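Local coordinates for pyruvate kinase 1 (PDB 4HYW), which catalyses the last step of glycolysis, transferring the phosphate of phosphoenolpyruvate to ADP to give pyruvate and ATP, at residues A[100-105]-A[170-175]. Numbering follows the deposited sequence. Where two conformers were deposited one is given.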
loop_
_atom_site.group_PDB
_atom_site.type_symbol
_atom_site.label_atom_id
_atom_site.label_comp_id
_atom_site.label_asym_id
_atom_site.label_seq_id
_atom_site.Cartn_x
_atom_site.Cartn_y
_atom_site.Cartn_z
ATOM N N VAL A 100 -32.480 51.117 10.879
ATOM C CA VAL A 100 -33.340 51.101 9.694
ATOM C C VAL A 100 -33.628 49.677 9.281
ATOM O O VAL A 100 -32.761 48.803 9.401
ATOM C CB VAL A 100 -32.696 51.860 8.515
ATOM C CG1 VAL A 100 -31.617 51.016 7.856
ATOM C CG2 VAL A 100 -33.749 52.280 7.504
ATOM N N SER A 101 -34.861 49.424 8.844
ATOM C CA SER A 101 -35.308 48.053 8.540
ATOM C C SER A 101 -35.441 47.834 7.049
ATOM O O SER A 101 -35.965 48.678 6.339
ATOM C CB SER A 101 -36.639 47.758 9.217
ATOM O OG SER A 101 -36.527 47.860 10.619
ATOM N N PHE A 102 -34.948 46.701 6.578
ATOM C CA PHE A 102 -35.016 46.367 5.168
ATOM C C PHE A 102 -35.893 45.142 4.958
ATOM O O PHE A 102 -35.930 44.240 5.796
ATOM C CB PHE A 102 -33.618 46.090 4.628
ATOM C CG PHE A 102 -32.723 47.289 4.622
ATOM C CD1 PHE A 102 -32.790 48.225 3.586
ATOM C CD2 PHE A 102 -31.795 47.480 5.636
ATOM C CE1 PHE A 102 -31.954 49.323 3.570
ATOM C CE2 PHE A 102 -30.951 48.580 5.622
ATOM C CZ PHE A 102 -31.041 49.513 4.596
ATOM N N ALA A 103 -36.598 45.114 3.835
ATOM C CA ALA A 103 -37.348 43.932 3.428
ATOM C C ALA A 103 -36.812 43.449 2.090
ATOM O O ALA A 103 -36.178 44.215 1.368
ATOM C CB ALA A 103 -38.833 44.264 3.323
ATOM N N PRO A 104 -37.066 42.175 1.748
ATOM C CA PRO A 104 -36.644 41.668 0.440
ATOM C C PRO A 104 -37.158 42.551 -0.699
ATOM O O PRO A 104 -38.256 43.094 -0.608
ATOM C CB PRO A 104 -37.297 40.293 0.380
ATOM C CG PRO A 104 -37.366 39.854 1.800
ATOM C CD PRO A 104 -37.533 41.092 2.636
ATOM N N GLY A 105 -36.346 42.724 -1.736
ATOM C CA GLY A 105 -36.752 43.474 -2.921
ATOM C C GLY A 105 -36.378 44.943 -2.834
ATOM O O GLY A 105 -36.360 45.653 -3.842
ATOM N N HIS A 170 -34.131 42.321 7.547
ATOM C CA HIS A 170 -33.197 42.628 8.614
ATOM C C HIS A 170 -33.279 44.050 9.109
ATOM O O HIS A 170 -33.490 44.988 8.343
ATOM C CB HIS A 170 -31.777 42.297 8.191
ATOM C CG HIS A 170 -30.809 42.202 9.340
ATOM N ND1 HIS A 170 -30.891 41.239 10.281
ATOM C CD2 HIS A 170 -29.694 42.977 9.668
ATOM C CE1 HIS A 170 -29.886 41.389 11.162
ATOM N NE2 HIS A 170 -29.154 42.447 10.786
ATOM N N ARG A 171 -33.087 44.207 10.412
ATOM C CA ARG A 171 -32.975 45.514 11.050
ATOM C C ARG A 171 -31.492 45.829 11.280
ATOM O O ARG A 171 -30.742 45.005 11.793
ATOM C CB ARG A 171 -33.734 45.487 12.382
ATOM C CG ARG A 171 -33.647 46.750 13.221
ATOM C CD ARG A 171 -34.188 46.477 14.618
ATOM N NE ARG A 171 -33.848 47.539 15.555
ATOM C CZ ARG A 171 -32.906 47.450 16.494
ATOM N NH1 ARG A 171 -32.662 48.487 17.282
ATOM N NH2 ARG A 171 -32.190 46.340 16.631
ATOM N N LEU A 172 -31.072 47.013 10.878
ATOM C CA LEU A 172 -29.664 47.323 10.799
ATOM C C LEU A 172 -29.373 48.470 11.758
ATOM O O LEU A 172 -30.053 49.494 11.721
ATOM C CB LEU A 172 -29.319 47.734 9.372
ATOM C CG LEU A 172 -27.977 47.362 8.748
ATOM C CD1 LEU A 172 -27.639 45.896 8.955
ATOM C CD2 LEU A 172 -27.969 47.724 7.264
ATOM N N THR A 173 -28.395 48.288 12.645
ATOM C CA THR A 173 -27.997 49.368 13.550
ATOM C C THR A 173 -26.650 49.986 13.156
ATOM O O THR A 173 -26.007 49.547 12.190
ATOM C CB THR A 173 -27.992 48.922 15.048
ATOM O OG1 THR A 173 -27.244 47.708 15.204
ATOM C CG2 THR A 173 -29.420 48.695 15.560
ATOM N N ASP A 174 -26.238 51.010 13.892
ATOM C CA ASP A 174 -25.012 51.743 13.580
ATOM C C ASP A 174 -23.793 50.822 13.461
ATOM O O ASP A 174 -23.618 49.900 14.256
ATOM C CB ASP A 174 -24.749 52.820 14.643
ATOM C CG ASP A 174 -25.665 54.040 14.492
ATOM O OD1 ASP A 174 -26.597 53.996 13.653
ATOM O OD2 ASP A 174 -25.469 55.027 15.240
ATOM N N ARG A 175 -22.964 51.075 12.451
ATOM C CA ARG A 175 -21.640 50.471 12.352
ATOM C C ARG A 175 -21.678 48.935 12.478
ATOM O O ARG A 175 -21.039 48.351 13.362
ATOM C CB ARG A 175 -20.678 51.092 13.373
ATOM C CG ARG A 175 -20.630 52.623 13.344
ATOM C CD ARG A 175 -19.213 53.138 13.567
ATOM N NE ARG A 175 -19.162 54.564 13.907
ATOM C CZ ARG A 175 -18.763 55.520 13.072
ATOM N NH1 ARG A 175 -18.444 55.221 11.816
ATOM N NH2 ARG A 175 -18.702 56.779 13.486
#
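F102 and L172 meet on the better-buried face of a two-stranded antiparallel pair, where strand 100-102 lies beside strand 170-173 with their directions 150° apart. The closest side-chain approach there is L172 CD2 to F102 CE2, 3.5 Å, the methyl coming obliquely to the ring. H170 O lies near the plane of the same ring, at its edge. V100 CG1 adds a slacker contact, 4.3 Å from L172 CB. M149 of strand 149-158 touches both F102 and H170 on this face.

The other face carries S101 and R171, both exposed. S101 OG stays 4.0 Å from R171 CG, too far for more than a loose touch. R171 turns CG anti to its backbone N (chi1 176°) and runs on extended, leading its guanidinium away to a salt bridge with E99.

Two pairs of backbone bonds join the strands. F102 N to H170 O is the straightest (2.9 Å, 172° at the hydrogen), while H170 N to F102 O is longer at 3.2 Å; V100 and L172 exchange the second pair. H170 NE2 is hydrogen-bonded to D145 OD2.

With its centre about 34 Å from the centre of the chain, the pair belongs to the small beta domain that pyruvate kinases insert into their TIM barrel. Its chemistry implies that main-chain bonds set the register and apolar contact packs one face, while the polar ends of H170 and R171 find their partners outside this pairing.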